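Local structure of ferric-chelate reductase (NAD(P)H) (Archaeoglobus fulgidus, 1I0R) at residues I9-Y14 with L145-Y150; L13-S18 with G26-T31; A43-K48 with H126-G131; G63-E68 with P103-H108; V110-A115 with D135-K140. The protein reduces chelated ferric iron to ferrous iron with NADH or NADPH as electron donor, using a flavin cofactor, and works as a homodimer. All coordinates share one frame; numbering follows the deposited sequence.

Contact 1 of 5, residues I9-Y14 with L145-Y150; sequences ISYGLY and LTYADY
Leu13 fills the apolar centre of this contact, where the N-terminal turn of helix 147-155, a part of the NADP(+) site, packs on the loop that leads into strand 14-20. Its two methyls divide the work. CD2 lies beside Leu145, 3.6 Å from CD2 of that residue, and also makes an off-centre CH-pi contact with the Tyr150 ring, 4.3 Å from the centroid. CD1 approaches the Tyr147 ring at its edge, with Tyr147 CD1 at 4.1 Å. Tyr147 holds CG anti to its backbone N (chi1 178°), which sends the ring out from the helix between Leu13 and Tyr11. Beyond it the Tyr11 and Tyr147 side chains run side by side in the same direction, CB to CB 3.8 Å, with ring planes 77° apart in an oblique pairing. Helix 73-78 backs this cluster through Ile76, while the hydroxyl of Tyr11 bonds to the backbone N of Gln34 of the second subunit.

Toward the polar edge the backbones meet. Tyr147 N donates to Tyr11 O in a nearly straight bond, although the donor stands well above the carbonyl plane. A weak, bent bond joins Leu13 N to Leu145 O, and one water reinforces it by accepting from Leu13 N and donating to Leu145 O; a second water accepts from both Tyr11 N and Ala148 N. The buried Gly12 O has no polar partner. Thr146 and Asp149 form a capping box at the helix start, in which Thr146 N donates to Asp149 OD1 over 3.1 Å, on the anti side of the carboxylate.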
# COMPACT_ATOMS: atom_id res chain seq x y z
N ILE B 9 -5.76 -6.39 -4.27
CA ILE B 9 -5.04 -5.22 -3.76
C ILE B 9 -3.54 -5.41 -4.07
O ILE B 9 -2.98 -6.50 -3.87
CB ILE B 9 -5.25 -5.07 -2.24
CG1 ILE B 9 -6.73 -4.81 -1.97
CG2 ILE B 9 -4.36 -3.96 -1.67
CD1 ILE B 9 -7.08 -4.79 -0.47
N SER B 10 -2.89 -4.34 -4.56
CA SER B 10 -1.47 -4.40 -4.96
C SER B 10 -0.47 -3.96 -3.88
O SER B 10 -0.71 -3.02 -3.12
CB SER B 10 -1.26 -3.55 -6.23
OG SER B 10 -1.98 -4.07 -7.35
N TYR B 11 0.68 -4.65 -3.82
CA TYR B 11 1.73 -4.33 -2.85
C TYR B 11 3.12 -4.49 -3.46
O TYR B 11 3.29 -5.12 -4.51
CB TYR B 11 1.72 -5.29 -1.65
CG TYR B 11 0.42 -5.45 -0.90
CD1 TYR B 11 -0.60 -6.26 -1.39
CD2 TYR B 11 0.22 -4.78 0.30
CE1 TYR B 11 -1.81 -6.40 -0.71
CE2 TYR B 11 -0.97 -4.90 1.00
CZ TYR B 11 -1.99 -5.70 0.50
OH TYR B 11 -3.20 -5.78 1.11
N GLY B 12 4.10 -3.91 -2.78
CA GLY B 12 5.49 -4.11 -3.19
C GLY B 12 6.04 -5.22 -2.29
O GLY B 12 5.29 -5.91 -1.61
N LEU B 13 7.36 -5.45 -2.34
CA LEU B 13 8.01 -6.43 -1.44
C LEU B 13 9.24 -5.71 -0.88
O LEU B 13 10.03 -5.11 -1.62
CB LEU B 13 8.42 -7.72 -2.17
CG LEU B 13 8.54 -8.87 -1.15
CD1 LEU B 13 7.14 -9.21 -0.55
CD2 LEU B 13 9.14 -10.10 -1.83
N TYR B 14 9.38 -5.76 0.44
CA TYR B 14 10.41 -4.99 1.13
C TYR B 14 11.03 -5.75 2.27
O TYR B 14 10.52 -6.78 2.71
CB TYR B 14 9.76 -3.75 1.78
CG TYR B 14 8.76 -3.00 0.90
CD1 TYR B 14 7.42 -3.38 0.83
CD2 TYR B 14 9.18 -1.94 0.13
CE1 TYR B 14 6.52 -2.71 -0.02
CE2 TYR B 14 8.31 -1.27 -0.72
CZ TYR B 14 6.98 -1.66 -0.79
OH TYR B 14 6.17 -0.99 -1.69
N LEU B 145 10.37 -5.33 -7.36
CA LEU B 145 9.65 -6.59 -7.22
C LEU B 145 8.30 -6.31 -6.55
O LEU B 145 8.25 -5.75 -5.47
CB LEU B 145 10.46 -7.56 -6.36
CG LEU B 145 9.83 -8.92 -6.01
CD1 LEU B 145 9.57 -9.70 -7.30
CD2 LEU B 145 10.75 -9.73 -5.07
N THR B 146 7.20 -6.68 -7.20
CA THR B 146 5.89 -6.48 -6.59
C THR B 146 5.52 -7.77 -5.88
O THR B 146 6.11 -8.81 -6.13
CB THR B 146 4.80 -6.17 -7.63
OG1 THR B 146 4.58 -7.33 -8.44
CG2 THR B 146 5.22 -5.01 -8.51
N TYR B 147 4.56 -7.69 -4.96
CA TYR B 147 4.11 -8.86 -4.22
C TYR B 147 3.50 -9.90 -5.16
O TYR B 147 3.72 -11.10 -5.01
CB TYR B 147 3.10 -8.45 -3.14
CG TYR B 147 2.52 -9.58 -2.34
CD1 TYR B 147 3.32 -10.32 -1.46
CD2 TYR B 147 1.17 -9.90 -2.42
CE1 TYR B 147 2.77 -11.35 -0.68
CE2 TYR B 147 0.61 -10.93 -1.65
CZ TYR B 147 1.42 -11.64 -0.78
OH TYR B 147 0.88 -12.63 0.02
N ALA B 148 2.72 -9.43 -6.14
CA ALA B 148 2.09 -10.34 -7.09
C ALA B 148 3.18 -11.05 -7.90
O ALA B 148 3.04 -12.24 -8.19
CB ALA B 148 1.15 -9.56 -8.00
N ASP B 149 4.25 -10.33 -8.25
CA ASP B 149 5.38 -10.89 -9.01
C ASP B 149 5.98 -12.03 -8.20
O ASP B 149 6.18 -13.14 -8.69
CB ASP B 149 6.51 -9.86 -9.21
CG ASP B 149 6.18 -8.79 -10.24
OD1 ASP B 149 6.76 -7.67 -10.13
OD2 ASP B 149 5.39 -9.07 -11.17
N TYR B 150 6.29 -11.73 -6.94
CA TYR B 150 6.88 -12.70 -6.04
C TYR B 150 6.05 -13.98 -6.00
O TYR B 150 6.58 -15.09 -6.09
CB TYR B 150 6.98 -12.10 -4.63
CG TYR B 150 7.37 -13.08 -3.56
CD1 TYR B 150 8.67 -13.58 -3.49
CD2 TYR B 150 6.43 -13.55 -2.66
CE1 TYR B 150 9.02 -14.53 -2.53
CE2 TYR B 150 6.76 -14.50 -1.71
CZ TYR B 150 8.05 -14.98 -1.65
OH TYR B 150 8.37 -15.90 -0.67
O HOH W 1 1.05 -6.85 -5.88
O HOH W 2 9.30 -3.78 -4.14

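Contact 2 of 5, residues L13-S18 with G26-T31; sequences LYIVTS and GQIANT
Gly26 opens the pairing of this antiparallel beta hairpin, its CA lying 3.1 Å from Val16 O as a CA-H...O contact and beside the CG2 methyl of Thr17. Gln27 follows in a hydrogen-bonded pair with Val16: Val16 N reaches Gln27 O over 2.8 Å in a nearly straight bond, and Gln27 N returns one to Val16 O. The Gln27 amide turns along its own strand to the next residue, NE2 donating to Ile28 O, while OE1 bonds to Asn50, another FMN-site residue. Ile28 sits in a non-hydrogen-bonded pair with Ile15, and its branches part: CD1 meets Ile15 CG1 at 3.9 Å, whereas CG2, anti to the backbone N, crosses to Leu13 CD1, also at 3.9 Å. Ala29 exchanges two backbone bonds with Tyr14, and its CB touches Val16 CG2 at 3.7 Å on the face shared by Tyr14, Val16 and Gln27. At Asn30 the pairing ends; its carbonyl O lies in the plane of the Tyr14 ring, 3.6 Å from CE1. Residues Gln27 to Thr31 belong to the FMN site. Strand 14-20 is flanked on its other edge by strand 61-67, while Phe75 and Ile76 of helix 73-78 pack on Ile15, Leu13 and Ile28.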
# COMPACT_ATOMS: atom_id res chain seq x y z
N LEU B 13 7.36 -5.45 -2.34
CA LEU B 13 8.01 -6.43 -1.44
C LEU B 13 9.24 -5.71 -0.88
O LEU B 13 10.03 -5.11 -1.62
CB LEU B 13 8.42 -7.72 -2.17
CG LEU B 13 8.54 -8.87 -1.15
CD1 LEU B 13 7.14 -9.21 -0.55
CD2 LEU B 13 9.14 -10.10 -1.83
N TYR B 14 9.38 -5.76 0.44
CA TYR B 14 10.41 -4.99 1.13
C TYR B 14 11.03 -5.75 2.27
O TYR B 14 10.52 -6.78 2.71
CB TYR B 14 9.76 -3.75 1.78
CG TYR B 14 8.76 -3.00 0.90
CD1 TYR B 14 7.42 -3.38 0.83
CD2 TYR B 14 9.18 -1.94 0.13
CE1 TYR B 14 6.52 -2.71 -0.02
CE2 TYR B 14 8.31 -1.27 -0.72
CZ TYR B 14 6.98 -1.66 -0.79
OH TYR B 14 6.17 -0.99 -1.69
N ILE B 15 12.17 -5.23 2.72
CA ILE B 15 12.79 -5.74 3.93
C ILE B 15 12.60 -4.56 4.88
O ILE B 15 12.94 -3.41 4.52
CB ILE B 15 14.32 -5.94 3.84
CG1 ILE B 15 14.71 -6.87 2.70
CG2 ILE B 15 14.80 -6.51 5.19
CD1 ILE B 15 16.25 -7.08 2.63
N VAL B 16 12.03 -4.81 6.05
CA VAL B 16 11.85 -3.75 7.06
C VAL B 16 12.86 -4.08 8.17
O VAL B 16 12.87 -5.20 8.69
CB VAL B 16 10.41 -3.70 7.63
CG1 VAL B 16 10.30 -2.66 8.74
CG2 VAL B 16 9.42 -3.35 6.48
N THR B 17 13.69 -3.10 8.53
CA THR B 17 14.73 -3.33 9.54
C THR B 17 14.68 -2.42 10.75
O THR B 17 14.08 -1.34 10.72
CB THR B 17 16.13 -3.18 8.89
OG1 THR B 17 16.22 -1.88 8.28
CG2 THR B 17 16.37 -4.25 7.84
N SER B 18 15.30 -2.86 11.85
CA SER B 18 15.35 -2.04 13.05
C SER B 18 16.48 -2.61 13.89
O SER B 18 17.16 -3.53 13.45
CB SER B 18 14.03 -2.09 13.82
OG SER B 18 14.00 -1.06 14.79
N GLY B 26 15.26 -7.77 11.13
CA GLY B 26 14.73 -7.47 9.81
C GLY B 26 13.72 -8.53 9.41
O GLY B 26 13.83 -9.67 9.83
N GLN B 27 12.73 -8.14 8.62
CA GLN B 27 11.73 -9.09 8.16
C GLN B 27 11.22 -8.67 6.79
O GLN B 27 11.31 -7.49 6.42
CB GLN B 27 10.53 -9.15 9.11
CG GLN B 27 9.67 -7.90 9.07
CD GLN B 27 8.29 -8.07 9.70
OE1 GLN B 27 8.12 -7.93 10.91
NE2 GLN B 27 7.29 -8.37 8.87
N ILE B 28 10.74 -9.63 6.01
CA ILE B 28 10.15 -9.29 4.72
C ILE B 28 8.76 -8.77 5.03
O ILE B 28 8.09 -9.25 5.96
CB ILE B 28 10.01 -10.53 3.81
CG1 ILE B 28 11.40 -11.00 3.34
CG2 ILE B 28 9.15 -10.21 2.59
CD1 ILE B 28 12.22 -9.92 2.62
N ALA B 29 8.30 -7.78 4.27
CA ALA B 29 6.97 -7.23 4.48
C ALA B 29 6.43 -6.77 3.14
O ALA B 29 7.20 -6.40 2.25
CB ALA B 29 7.04 -6.03 5.43
N ASN B 30 5.10 -6.79 2.99
CA ASN B 30 4.54 -6.25 1.75
C ASN B 30 3.73 -4.98 2.06
O ASN B 30 3.42 -4.20 1.15
CB ASN B 30 3.68 -7.32 1.01
CG ASN B 30 2.38 -7.65 1.74
OD1 ASN B 30 2.24 -7.43 2.93
ND2 ASN B 30 1.42 -8.20 0.99
N THR B 31 3.48 -4.72 3.34
CA THR B 31 2.64 -3.58 3.70
C THR B 31 3.42 -2.35 4.15
O THR B 31 3.60 -2.09 5.36
CB THR B 31 1.60 -4.02 4.76
OG1 THR B 31 0.86 -5.14 4.23
CG2 THR B 31 0.60 -2.91 5.06

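Contact 3 of 5, residues A43-K48 with H126-G131; sequences AVCLNK and HTLFVG
His126 holds CG beside its backbone N (chi1 -63°), and Asn47 extends CG anti to its own N (chi1 -174°); with these torsions the imidazole lies against Asn47, whose CA sits over one ring face, 3.9 Å from the centroid. The Asn47 amide and the ring planes are 58° apart. Asn47 OD1 is taken by Glu49 N. Cys45 SG reaches His126 CB at 3.7 Å, while Cys45 CB presses tightly on Leu128 CD1 at 3.5 Å. On the opposite face of the sheet Leu46 crosses Phe129 at about a right angle, its CD1 3.8 Å from Phe129 CE1, and Val44 CG2 meets Phe129 CB. The extended Lys48 passes Thr127 OG1 with its CE, and its NZ goes on to a salt bridge with Asp122 and a bond to Gly124 O.

The backbones are paired by four bonds, two between Val44 and Phe129 and two between Leu46 and Thr127; the shortest joins Phe129 N to Val44 O at 2.9 Å. The antiparallel strand axes mark neighbours in the closed six-stranded barrel. Here the barrel brings Cys45 to Lys48 of the FMN site next to His126 of the NADP(+) site, consistent with electron transfer from the nicotinamide to the flavin.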
# COMPACT_ATOMS: atom_id res chain seq x y z
N ALA B 43 4.36 4.40 6.34
CA ALA B 43 3.76 3.45 7.28
C ALA B 43 4.24 2.03 6.99
O ALA B 43 4.43 1.66 5.82
CB ALA B 43 2.24 3.51 7.17
N VAL B 44 4.47 1.27 8.06
CA VAL B 44 4.81 -0.15 7.91
C VAL B 44 3.91 -0.88 8.90
O VAL B 44 3.79 -0.47 10.04
CB VAL B 44 6.33 -0.49 8.21
CG1 VAL B 44 7.25 0.21 7.19
CG2 VAL B 44 6.72 -0.07 9.58
N CYS B 45 3.25 -1.95 8.45
CA CYS B 45 2.36 -2.70 9.33
C CYS B 45 3.03 -4.04 9.64
O CYS B 45 3.24 -4.83 8.74
CB CYS B 45 1.00 -2.89 8.64
SG CYS B 45 -0.29 -3.49 9.74
N LEU B 46 3.36 -4.24 10.91
CA LEU B 46 4.07 -5.44 11.37
C LEU B 46 3.27 -6.26 12.37
O LEU B 46 2.61 -5.70 13.24
CB LEU B 46 5.38 -5.03 12.05
CG LEU B 46 6.23 -4.08 11.20
CD1 LEU B 46 7.44 -3.54 12.01
CD2 LEU B 46 6.70 -4.84 9.97
N ASN B 47 3.36 -7.58 12.25
CA ASN B 47 2.67 -8.50 13.15
C ASN B 47 3.31 -8.47 14.54
O ASN B 47 4.54 -8.51 14.67
CB ASN B 47 2.73 -9.91 12.57
CG ASN B 47 1.91 -10.89 13.38
OD1 ASN B 47 2.16 -11.09 14.58
ND2 ASN B 47 0.92 -11.50 12.74
N LYS B 48 2.47 -8.39 15.57
CA LYS B 48 2.94 -8.29 16.96
C LYS B 48 3.81 -9.43 17.44
O LYS B 48 4.55 -9.28 18.41
CB LYS B 48 1.75 -8.13 17.90
CG LYS B 48 1.13 -6.75 17.85
CD LYS B 48 -0.07 -6.65 18.78
CE LYS B 48 -0.66 -5.26 18.72
NZ LYS B 48 -1.81 -5.08 19.65
N HIS B 126 -1.72 -6.63 14.70
CA HIS B 126 -0.57 -5.90 14.14
C HIS B 126 -0.54 -4.48 14.66
O HIS B 126 -1.51 -3.98 15.22
CB HIS B 126 -0.70 -5.78 12.61
CG HIS B 126 -0.69 -7.08 11.88
ND1 HIS B 126 0.20 -7.34 10.86
CD2 HIS B 126 -1.50 -8.16 11.97
CE1 HIS B 126 -0.06 -8.54 10.36
NE2 HIS B 126 -1.08 -9.05 11.01
N THR B 127 0.59 -3.82 14.44
CA THR B 127 0.74 -2.41 14.77
C THR B 127 1.14 -1.71 13.46
O THR B 127 2.02 -2.21 12.74
CB THR B 127 1.85 -2.12 15.81
OG1 THR B 127 1.54 -2.79 17.03
CG2 THR B 127 1.95 -0.62 16.08
N LEU B 128 0.48 -0.60 13.14
CA LEU B 128 0.87 0.17 11.98
C LEU B 128 1.77 1.30 12.53
O LEU B 128 1.32 2.13 13.33
CB LEU B 128 -0.36 0.77 11.27
CG LEU B 128 -0.06 1.46 9.94
CD1 LEU B 128 0.28 0.48 8.88
CD2 LEU B 128 -1.26 2.24 9.49
N PHE B 129 3.05 1.30 12.15
CA PHE B 129 3.97 2.32 12.63
C PHE B 129 4.03 3.43 11.61
O PHE B 129 4.20 3.15 10.44
CB PHE B 129 5.39 1.74 12.82
CG PHE B 129 5.48 0.69 13.90
CD1 PHE B 129 5.38 -0.66 13.58
CD2 PHE B 129 5.64 1.07 15.23
CE1 PHE B 129 5.45 -1.65 14.59
CE2 PHE B 129 5.70 0.11 16.25
CZ PHE B 129 5.60 -1.25 15.93
N VAL B 130 3.86 4.67 12.05
CA VAL B 130 3.95 5.80 11.14
C VAL B 130 5.30 6.46 11.38
O VAL B 130 5.59 6.94 12.48
CB VAL B 130 2.84 6.82 11.41
CG1 VAL B 130 2.97 8.01 10.41
CG2 VAL B 130 1.47 6.14 11.21
N GLY B 131 6.13 6.46 10.36
CA GLY B 131 7.44 7.08 10.52
C GLY B 131 7.67 8.30 9.66
O GLY B 131 7.22 8.38 8.51

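Contact 4 of 5, residues G63-E68 with P103-H108; sequences GVSVLE and PLVTQH
This is a polar contact between two chain segments running in nearly the same direction, 8° apart end to end, without beta bridges: Gly63-Glu68, from barrel strand 61-67, lies beside Pro103-His108, the segment that leads into strand 109-122. Side chains and one water make most of the links. Ser65 turns its hydroxyl beside its own backbone N (chi1 -61°) and donates to Val105 O over 2.7 Å, in the carbonyl plane and on a lone pair. The same OG accepts from a water that in turn accepts from Val105 N at 2.9 Å, so one serine serves both backbone polar groups of Val105, directly and by relay. The water also donates weakly to Pro103 O.

At the other end Glu68 and His108 are joined twice. Glu68 N donates to His108 O at 2.9 Å, and His108 ND1 donates to Glu68 OE2 at 3.1 Å. In the second bond the oxygen lies in the imidazole plane but is met on the anti side of the carboxylate, whose plane is turned 45° from the ring. The ND1 bond should restrict rotation of the ring, while the backbone bond fixes the chain beside it, and the carboxylate probably favours a proton on ND1. The ring also meets Phe75 edge-to-face. Apolar contact is slight, with Leu104 CD2 4.0 Å from Gly63 CA. A His-carboxylate hydrogen bond of this kind, together with the serine-to-carbonyl bond at the other end, ties a connecting segment to the outside of a barrel strand in this flavin reductase-like fold.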
# COMPACT_ATOMS: atom_id res chain seq x y z
N GLY B 63 13.95 0.95 9.03
CA GLY B 63 14.47 1.15 7.70
C GLY B 63 13.65 0.33 6.73
O GLY B 63 13.05 -0.67 7.13
N VAL B 64 13.62 0.75 5.47
CA VAL B 64 12.89 0.02 4.45
C VAL B 64 13.79 -0.15 3.23
O VAL B 64 14.33 0.84 2.72
CB VAL B 64 11.60 0.78 3.96
CG1 VAL B 64 10.94 0.02 2.80
CG2 VAL B 64 10.61 0.91 5.11
N SER B 65 13.97 -1.39 2.77
CA SER B 65 14.73 -1.66 1.55
C SER B 65 13.71 -2.09 0.48
O SER B 65 12.95 -3.04 0.70
CB SER B 65 15.70 -2.81 1.76
OG SER B 65 16.63 -2.49 2.78
N VAL B 66 13.66 -1.39 -0.65
CA VAL B 66 12.71 -1.78 -1.71
C VAL B 66 13.42 -2.80 -2.60
O VAL B 66 14.38 -2.46 -3.30
CB VAL B 66 12.27 -0.54 -2.54
CG1 VAL B 66 11.20 -0.95 -3.58
CG2 VAL B 66 11.71 0.52 -1.60
N LEU B 67 12.95 -4.04 -2.57
CA LEU B 67 13.62 -5.10 -3.33
C LEU B 67 13.50 -5.03 -4.84
O LEU B 67 12.47 -4.66 -5.38
CB LEU B 67 13.14 -6.47 -2.85
CG LEU B 67 13.40 -6.75 -1.37
CD1 LEU B 67 12.65 -8.01 -0.91
CD2 LEU B 67 14.91 -6.87 -1.16
N GLU B 68 14.60 -5.37 -5.53
CA GLU B 68 14.61 -5.36 -6.98
C GLU B 68 13.94 -6.62 -7.54
O GLU B 68 13.86 -7.66 -6.87
CB GLU B 68 16.05 -5.25 -7.52
CG GLU B 68 16.91 -6.49 -7.27
CD GLU B 68 18.32 -6.35 -7.85
OE1 GLU B 68 18.45 -5.81 -8.97
OE2 GLU B 68 19.30 -6.78 -7.21
N PRO B 103 19.88 -0.69 10.73
CA PRO B 103 20.71 -1.21 9.64
C PRO B 103 19.93 -1.03 8.34
O PRO B 103 18.79 -1.48 8.23
CB PRO B 103 20.89 -2.68 10.01
CG PRO B 103 19.63 -3.02 10.69
CD PRO B 103 19.33 -1.79 11.54
N LEU B 104 20.51 -0.35 7.36
CA LEU B 104 19.85 -0.15 6.07
C LEU B 104 20.45 -1.15 5.09
O LEU B 104 21.62 -1.01 4.69
CB LEU B 104 20.09 1.28 5.56
CG LEU B 104 19.58 2.33 6.55
CD1 LEU B 104 20.24 3.69 6.28
CD2 LEU B 104 18.04 2.40 6.43
N VAL B 105 19.66 -2.16 4.73
CA VAL B 105 20.14 -3.19 3.80
C VAL B 105 20.15 -2.67 2.36
O VAL B 105 19.10 -2.31 1.81
CB VAL B 105 19.28 -4.47 3.88
CG1 VAL B 105 19.74 -5.48 2.84
CG2 VAL B 105 19.38 -5.07 5.27
N THR B 106 21.33 -2.63 1.75
CA THR B 106 21.46 -2.12 0.39
C THR B 106 21.52 -3.20 -0.66
O THR B 106 21.29 -2.94 -1.85
CB THR B 106 22.71 -1.22 0.26
OG1 THR B 106 23.84 -1.94 0.77
CG2 THR B 106 22.54 0.05 1.09
N GLN B 107 21.81 -4.43 -0.23
CA GLN B 107 21.89 -5.54 -1.17
C GLN B 107 20.53 -5.82 -1.80
O GLN B 107 19.54 -5.97 -1.09
CB GLN B 107 22.40 -6.80 -0.49
CG GLN B 107 22.99 -7.80 -1.48
CD GLN B 107 23.64 -8.97 -0.77
OE1 GLN B 107 24.11 -8.85 0.36
NE2 GLN B 107 23.67 -10.13 -1.44
N HIS B 108 20.51 -5.89 -3.13
CA HIS B 108 19.29 -6.15 -3.91
C HIS B 108 18.22 -5.08 -3.74
O HIS B 108 17.05 -5.33 -4.04
CB HIS B 108 18.71 -7.52 -3.55
CG HIS B 108 19.64 -8.65 -3.85
ND1 HIS B 108 20.10 -8.91 -5.13
CD2 HIS B 108 20.25 -9.55 -3.04
CE1 HIS B 108 20.96 -9.91 -5.08
NE2 HIS B 108 21.07 -10.32 -3.83
O HOH W 3 16.87 -1.63 5.36

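Contact 5 of 5, residues V110-A115 with D135-K140; sequences VAVIEA and DAEVLK
Val110 O receives two backbone donors across this antiparallel hairpin pairing: Leu139 N at 2.8 Å and Lys140 N at 3.3 Å, both from the same face of its carbonyl plane. Further along, Val112 and Glu137 exchange a regular pair of bonds, Glu137 N to Val112 O being 3.0 Å. Glu114 N donates to Asp135 O at 2.9 Å, whereas the return bond from Asp135 N is long and weak. Between these pairs, CA-H...O contacts bring Ala111 CA to Glu137 O and Ala136 CA to Val112 O.

Apolar contacts gather on Val112. Its CG2 lies between the backbone N and carbonyl carbon (chi1 -71° for CG1), and meets the Glu137 CG methylene at 3.3 Å, a close approach of two side chains that lie side by side. Its CG1 touches Leu139 CD1 at 3.8 Å, the two side chains crossing at about a right angle. On the other face Ile113 CG1 reaches Ala136 CB at 4.2 Å.

Among the charged groups, Glu114 OE1 and Asp135 OD1 stand 4.5 Å apart, which may raise the proton affinity of either. Glu114 OE2 bonds to Thr100, and Glu137 OE1 forms a salt bridge with Lys96.

Strand 109-122 has strand 61-67 along its other edge, bonded from Val110, Ala111 and Ile113, while Phe6 of the second subunit packs on Ile113 and Ala136.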
# COMPACT_ATOMS: atom_id res chain seq x y z
N VAL B 110 16.57 -1.37 -4.65
CA VAL B 110 16.49 -0.32 -5.65
C VAL B 110 16.58 1.01 -4.91
O VAL B 110 17.08 2.01 -5.44
CB VAL B 110 15.16 -0.42 -6.45
CG1 VAL B 110 15.05 0.74 -7.46
CG2 VAL B 110 15.08 -1.77 -7.16
N ALA B 111 16.11 1.03 -3.66
CA ALA B 111 16.14 2.22 -2.82
C ALA B 111 16.05 1.84 -1.34
O ALA B 111 15.63 0.73 -1.01
CB ALA B 111 14.97 3.15 -3.17
N VAL B 112 16.48 2.75 -0.47
CA VAL B 112 16.39 2.56 0.97
C VAL B 112 15.84 3.83 1.59
O VAL B 112 16.10 4.94 1.10
CB VAL B 112 17.76 2.21 1.64
CG1 VAL B 112 18.16 0.80 1.25
CG2 VAL B 112 18.85 3.22 1.23
N ILE B 113 15.05 3.66 2.64
CA ILE B 113 14.44 4.78 3.34
C ILE B 113 14.66 4.56 4.82
O ILE B 113 14.58 3.43 5.30
CB ILE B 113 12.91 4.79 3.06
CG1 ILE B 113 12.68 4.94 1.56
CG2 ILE B 113 12.22 5.87 3.88
CD1 ILE B 113 11.23 4.67 1.14
N GLU B 114 14.95 5.65 5.54
CA GLU B 114 15.16 5.59 6.98
C GLU B 114 14.08 6.47 7.60
O GLU B 114 13.81 7.57 7.09
CB GLU B 114 16.57 6.11 7.30
CG GLU B 114 16.93 6.13 8.75
CD GLU B 114 18.38 6.55 8.98
OE1 GLU B 114 18.97 7.20 8.08
OE2 GLU B 114 18.92 6.23 10.05
N ALA B 115 13.46 6.00 8.68
CA ALA B 115 12.38 6.78 9.32
C ALA B 115 12.37 6.72 10.84
O ALA B 115 12.80 5.73 11.43
CB ALA B 115 11.00 6.29 8.77
N ASP B 135 15.85 10.10 5.83
CA ASP B 135 16.80 9.96 4.72
C ASP B 135 16.20 8.98 3.73
O ASP B 135 15.32 8.18 4.09
CB ASP B 135 18.18 9.44 5.17
CG ASP B 135 19.27 9.71 4.12
OD1 ASP B 135 20.39 9.16 4.26
OD2 ASP B 135 19.02 10.48 3.15
N ALA B 136 16.65 9.05 2.49
CA ALA B 136 16.15 8.15 1.47
C ALA B 136 17.06 8.30 0.27
O ALA B 136 17.51 9.42 -0.04
CB ALA B 136 14.72 8.53 1.09
N GLU B 137 17.36 7.19 -0.39
CA GLU B 137 18.22 7.23 -1.56
C GLU B 137 17.90 6.15 -2.58
O GLU B 137 17.45 5.05 -2.23
CB GLU B 137 19.68 7.13 -1.13
CG GLU B 137 20.07 5.85 -0.41
CD GLU B 137 21.48 5.92 0.17
OE1 GLU B 137 21.63 6.09 1.40
OE2 GLU B 137 22.44 5.83 -0.63
N VAL B 138 18.08 6.48 -3.85
CA VAL B 138 17.87 5.52 -4.92
C VAL B 138 19.25 4.91 -5.12
O VAL B 138 20.23 5.65 -5.26
CB VAL B 138 17.40 6.20 -6.22
CG1 VAL B 138 17.30 5.16 -7.32
CG2 VAL B 138 16.04 6.86 -6.00
N LEU B 139 19.33 3.59 -5.11
CA LEU B 139 20.61 2.88 -5.23
C LEU B 139 20.87 2.21 -6.57
O LEU B 139 22.02 2.04 -6.98
CB LEU B 139 20.70 1.81 -4.15
CG LEU B 139 20.46 2.26 -2.71
CD1 LEU B 139 20.36 1.04 -1.81
CD2 LEU B 139 21.58 3.20 -2.26
N LYS B 140 19.80 1.81 -7.25
CA LYS B 140 19.93 1.12 -8.52
C LYS B 140 18.87 1.54 -9.51
O LYS B 140 17.80 2.05 -9.15
CB LYS B 140 19.80 -0.40 -8.32
CG LYS B 140 20.69 -1.00 -7.25
CD LYS B 140 20.19 -2.40 -6.86
CE LYS B 140 20.18 -3.39 -8.03
NZ LYS B 140 21.53 -3.99 -8.30

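In the fold
From the N terminus, contact 1 opens first and closes last, joining the loop before strand 14-20 to helix 147-155. Contact 2 starts from the same segment, shares Leu13 and Tyr14 with it, and closes a short hairpin. Contact 3 opens next, on strand 40-47, and encloses contact 4, which closes the loop from strand 61-67 to residues 103-108. Contacts 3 and 5 cross along the chain and both use strand 126-138; contact 5 ties its far end to strand 109-122. Contacts 3, 4 and 5 all lie within the loop closed by contact 1. Contacts 2, 3 and 5 pair barrel strands, contact 4 adds a flanking segment, and contact 1 adds the helix.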